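Local coordinates for phytoene synthase (Enterococcus hirae, PDB 5IYS), which probably joins two isoprenoid diphosphates head to head, as squalene and phytoene synthases do, and binds a farnesyl thiodiphosphate analogue together with magnesium, at residues A[172-177]-A[183-188]. Residues are numbered along the deposited sequence; the frame is centred on the assembly and turned at random.
With FPS (S-[(2E,6E)-3,7,11-trimethyldodeca-2,6,10-trienyl] trihydrogen thiodiphosphate), chain G.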
ATOM      1  N   ARG A 172       4.322  10.380  -6.293  1.00 20.06           N
ATOM      2  CA  ARG A 172       5.017  11.111  -5.236  1.00 21.56           C
ATOM      3  C   ARG A 172       6.530  11.031  -5.444  1.00 21.18           C
ATOM      4  O   ARG A 172       7.262  11.954  -5.070  1.00 25.47           O
ATOM      5  CB  ARG A 172       4.592  10.550  -3.868  1.00 24.18           C
ATOM      6  CG  ARG A 172       5.195  11.251  -2.646  1.00 19.12           C
ATOM      7  CD  ARG A 172       4.898  10.419  -1.390  1.00 19.70           C
ATOM      8  NE  ARG A 172       5.710   9.199  -1.413  1.00 23.30           N
ATOM      9  CZ  ARG A 172       5.631   8.217  -0.522  1.00 28.12           C
ATOM     10  NH1 ARG A 172       4.667   8.235   0.386  1.00 18.55           N
ATOM     11  NH2 ARG A 172       6.505   7.218  -0.564  1.00 32.31           N
ATOM     12  N   ASP A 173       7.021   9.940  -6.022  1.00 21.84           N
ATOM     13  CA  ASP A 173       8.432   9.589  -5.869  1.00 22.11           C
ATOM     14  C   ASP A 173       9.161   9.540  -7.218  1.00 24.76           C
ATOM     15  O   ASP A 173      10.211   8.901  -7.340  1.00 24.35           O
ATOM     16  CB  ASP A 173       8.603   8.223  -5.189  1.00 24.99           C
ATOM     17  CG  ASP A 173       8.148   8.201  -3.727  1.00 25.07           C
ATOM     18  OD1 ASP A 173       8.022   9.275  -3.101  1.00 30.97           O
ATOM     19  OD2 ASP A 173       7.931   7.086  -3.198  1.00 28.03           O
ATOM     20  N   VAL A 174       8.652  10.239  -8.227  1.00 23.43           N
ATOM     21  CA  VAL A 174       9.231  10.106  -9.558  1.00 25.25           C
ATOM     22  C   VAL A 174      10.752  10.350  -9.560  1.00 26.58           C
ATOM     23  O   VAL A 174      11.519   9.579 -10.144  1.00 25.92           O
ATOM     24  CB  VAL A 174       8.541  11.014 -10.569  1.00 25.01           C
ATOM     25  CG1 VAL A 174       9.306  11.012 -11.882  1.00 26.62           C
ATOM     26  CG2 VAL A 174       7.082  10.594 -10.774  1.00 24.13           C
ATOM     27  N   GLY A 175      11.197  11.409  -8.895  1.00 28.72           N
ATOM     28  CA  GLY A 175      12.616  11.779  -8.959  1.00 29.50           C
ATOM     29  C   GLY A 175      13.553  10.811  -8.260  1.00 28.95           C
ATOM     30  O   GLY A 175      14.585  10.415  -8.824  1.00 29.23           O
ATOM     31  N   GLU A 176      13.215  10.465  -7.020  1.00 29.38           N
ATOM     32  CA  GLU A 176      13.978   9.499  -6.219  1.00 32.06           C
ATOM     33  C   GLU A 176      14.006   8.146  -6.929  1.00 31.07           C
ATOM     34  O   GLU A 176      15.062   7.510  -7.018  1.00 29.59           O
ATOM     35  CB  GLU A 176      13.403   9.365  -4.798  1.00 32.97           C
ATOM     36  CG  GLU A 176      14.151  10.197  -3.727  1.00 44.22           C
ATOM     37  CD  GLU A 176      13.243  11.064  -2.846  1.00 54.24           C
ATOM     38  OE1 GLU A 176      12.256  10.525  -2.290  1.00 59.84           O
ATOM     39  OE2 GLU A 176      13.531  12.276  -2.663  1.00 49.38           O
ATOM     40  N   ASP A 177      12.883   7.761  -7.533  1.00 28.67           N
ATOM     41  CA  ASP A 177      12.829   6.482  -8.270  1.00 29.80           C
ATOM     42  C   ASP A 177      13.821   6.490  -9.440  1.00 31.84           C
ATOM     43  O   ASP A 177      14.623   5.563  -9.605  1.00 28.85           O
ATOM     44  CB  ASP A 177      11.417   6.209  -8.787  1.00 29.72           C
ATOM     45  CG  ASP A 177      10.488   5.656  -7.706  1.00 30.71           C
ATOM     46  OD1 ASP A 177      11.001   5.234  -6.658  1.00 27.77           O
ATOM     47  OD2 ASP A 177       9.253   5.675  -7.896  1.00 33.75           O
ATOM     48  N   ILE A 183      11.850   3.659 -13.581  1.00 30.25           N
ATOM     49  CA  ILE A 183      10.780   4.488 -14.125  1.00 30.90           C
ATOM     50  C   ILE A 183       9.510   3.662 -14.086  1.00 29.81           C
ATOM     51  O   ILE A 183       9.428   2.639 -14.760  1.00 30.46           O
ATOM     52  CB  ILE A 183      11.064   4.951 -15.581  1.00 33.16           C
ATOM     53  CG1 ILE A 183      12.369   5.760 -15.629  1.00 35.99           C
ATOM     54  CG2 ILE A 183       9.887   5.772 -16.132  1.00 28.82           C
ATOM     55  CD1 ILE A 183      12.727   6.295 -17.025  1.00 37.66           C
ATOM     56  N   TYR A 184       8.560   4.071 -13.247  1.00 27.03           N
ATOM     57  CA  TYR A 184       7.232   3.452 -13.246  1.00 27.90           C
ATOM     58  C   TYR A 184       6.251   4.055 -14.251  1.00 26.02           C
ATOM     59  O   TYR A 184       5.259   3.435 -14.627  1.00 27.32           O
ATOM     60  CB  TYR A 184       6.654   3.500 -11.820  1.00 26.30           C
ATOM     61  CG  TYR A 184       7.416   2.611 -10.860  1.00 26.73           C
ATOM     62  CD1 TYR A 184       7.127   1.251 -10.761  1.00 28.72           C
ATOM     63  CD2 TYR A 184       8.455   3.125 -10.080  1.00 26.60           C
ATOM     64  CE1 TYR A 184       7.818   0.441  -9.896  1.00 25.54           C
ATOM     65  CE2 TYR A 184       9.152   2.320  -9.202  1.00 32.20           C
ATOM     66  CZ  TYR A 184       8.816   0.979  -9.106  1.00 36.98           C
ATOM     67  OH  TYR A 184       9.498   0.174  -8.217  1.00 41.87           O
ATOM     68  N   LEU A 185       6.443   5.316 -14.609  1.00 26.16           N
ATOM     69  CA  LEU A 185       5.609   5.916 -15.646  1.00 28.32           C
ATOM     70  C   LEU A 185       5.732   5.083 -16.931  1.00 27.72           C
ATOM     71  O   LEU A 185       6.779   4.491 -17.181  1.00 28.32           O
ATOM     72  CB  LEU A 185       6.061   7.356 -15.919  1.00 28.89           C
ATOM     73  CG  LEU A 185       6.111   8.280 -14.702  1.00 29.04           C
ATOM     74  CD1 LEU A 185       6.679   9.643 -15.115  1.00 28.11           C
ATOM     75  CD2 LEU A 185       4.732   8.432 -14.059  1.00 25.84           C
ATOM     76  N   THR A 186       4.636   4.942 -17.667  1.00 26.68           N
ATOM     77  CA  THR A 186       4.623   4.004 -18.770  1.00 26.86           C
ATOM     78  C   THR A 186       5.305   4.579 -20.007  1.00 29.90           C
ATOM     79  O   THR A 186       5.339   5.796 -20.225  1.00 27.93           O
ATOM     80  CB  THR A 186       3.219   3.471 -19.102  1.00 28.13           C
ATOM     81  OG1 THR A 186       2.438   4.484 -19.747  1.00 31.21           O
ATOM     82  CG2 THR A 186       2.511   3.001 -17.830  1.00 26.87           C
ATOM     83  N   LYS A 187       5.951   3.699 -20.760  1.00 31.23           N
ATOM     84  CA  LYS A 187       6.459   4.099 -22.068  1.00 33.62           C
ATOM     85  C   LYS A 187       5.403   4.763 -22.945  1.00 34.97           C
ATOM     86  O   LYS A 187       5.632   5.818 -23.539  1.00 37.36           O
ATOM     87  CB  LYS A 187       7.106   2.911 -22.759  1.00 31.02           C
ATOM     88  CG  LYS A 187       8.417   2.534 -22.121  1.00 32.64           C
ATOM     89  CD  LYS A 187       9.144   1.500 -22.971  1.00 39.77           C
ATOM     90  CE  LYS A 187      10.365   0.941 -22.242  1.00 41.68           C
ATOM     91  NZ  LYS A 187      10.683  -0.417 -22.769  1.00 48.54           N
ATOM     92  N   GLU A 188       4.198   4.214 -22.921  1.00 36.33           N
ATOM     93  CA  GLU A 188       3.118   4.759 -23.714  1.00 36.08           C
ATOM     94  C   GLU A 188       2.682   6.155 -23.287  1.00 37.82           C
ATOM     95  O   GLU A 188       2.521   7.045 -24.130  1.00 35.03           O
ATOM     96  CB  GLU A 188       1.979   3.749 -23.774  1.00 40.50           C
ATOM     97  CG  GLU A 188       0.584   4.293 -23.585  1.00 45.77           C
ATOM     98  CD  GLU A 188      -0.426   3.160 -23.545  1.00 52.53           C
ATOM     99  OE1 GLU A 188      -0.904   2.818 -22.436  1.00 51.50           O
ATOM    100  OE2 GLU A 188      -0.632   2.539 -24.612  1.00 50.01           O
TER
HETATM  101  C1  FPS G 506       2.678   2.439   1.123  1.00 41.38           C
HETATM  102  S1  FPS G 506       3.490   1.518   2.375  1.00 41.48           S
HETATM  103  C2  FPS G 506       1.525   1.527   0.743  1.00 37.31           C
HETATM  104  C3  FPS G 506       1.034   1.399  -0.502  1.00 38.26           C
HETATM  105  C4  FPS G 506       1.597   2.204  -1.636  1.00 34.47           C
HETATM  106  C5  FPS G 506      -0.123   0.464  -0.798  1.00 33.77           C
HETATM  107  C6  FPS G 506      -0.651  -0.313   0.407  1.00 33.25           C
HETATM  108  C7  FPS G 506      -2.011  -0.881   0.054  1.00 23.11           C
HETATM  109  C8  FPS G 506      -3.009  -0.967   0.952  1.00 23.82           C
HETATM  110  C10 FPS G 506      -4.278  -1.666   0.514  1.00 18.71           C
HETATM  111  C9  FPS G 506      -2.888  -0.467   2.372  1.00 24.60           C
HETATM  112  C11 FPS G 506      -5.468  -0.727   0.729  1.00 20.62           C
HETATM  113  C12 FPS G 506      -6.780  -1.449   0.473  1.00 17.93           C
HETATM  114  C13 FPS G 506      -7.528  -2.047   1.429  1.00 20.11           C
HETATM  115  C14 FPS G 506      -8.831  -2.706   1.058  1.00 20.31           C
HETATM  116  C15 FPS G 506      -7.117  -2.052   2.879  1.00 23.53           C
HETATM  117  PA  FPS G 506       4.688   2.723   3.548  1.00 39.78           P
HETATM  118  O1A FPS G 506       4.854   2.164   4.892  1.00 38.97           O
HETATM  119  O2A FPS G 506       6.115   2.551   2.805  1.00 46.92           O
HETATM  120  O3A FPS G 506       4.357   4.284   3.505  1.00 46.79           O
HETATM  121  PB  FPS G 506       5.066   5.125   2.309  1.00 43.56           P
HETATM  122  O1B FPS G 506       6.343   5.757   2.791  1.00 45.94           O
HETATM  123  O2B FPS G 506       3.981   6.082   1.875  1.00 39.85           O
HETATM  124  O3B FPS G 506       5.449   4.280   1.114  1.00 50.92           O
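D177 and Y184 meet through a carboxylate oxygen and a phenol ring: OD2 of D177 lies 3.5 Å from CD2 of Y184 and 3.6 Å from its CE2. The two side chains cross at about a right angle, with carboxylate and ring planes 59° apart. On Y184, CG stands anti to the carbonyl carbon, which carries the ring in toward the short helix 174-179. The phenol OH is hydrogen-bonded to NH1 of R182, the residue just before segment 183-188, while F119 packs edge-to-face with the ring. Beside this pair, CG1 of V174 and CD1 of L185 make a loose apolar contact at 4.4 Å, and L185 continues against L209, L212 and L216 of helix 207-227.

At the break between helix 155-172 and helix 174-179, R172 grips D173 side-on. NE reaches OD1 at 2.9 Å; OD1 lies near the guanidinium plane, while NE meets it from above the carboxylate plane. NH2 reaches the syn lone pair of D173 OD2 at 3.0 Å. Extended at first and then bent at chi3 (71°), the arginine chain leaves NH1 directed at the diphosphate, where it donates to O2B of FPS over 2.7 Å with an N-H...O angle of 159°. Q252 also bonds NH1.

D173, recorded as a magnesium-binding residue of this protein but without its metal in this model, thus sits second shell to the diphosphate here and fixes the rotation of the guanidinium. The chemistry implies a split contact: one apolar pair and one carboxylate-ring contact join the turn to the following segment, while R172 directs NH1 to the diphosphate of one FPS, and D177 and Y184 lie near a magnesium ion and a second FPS respectively.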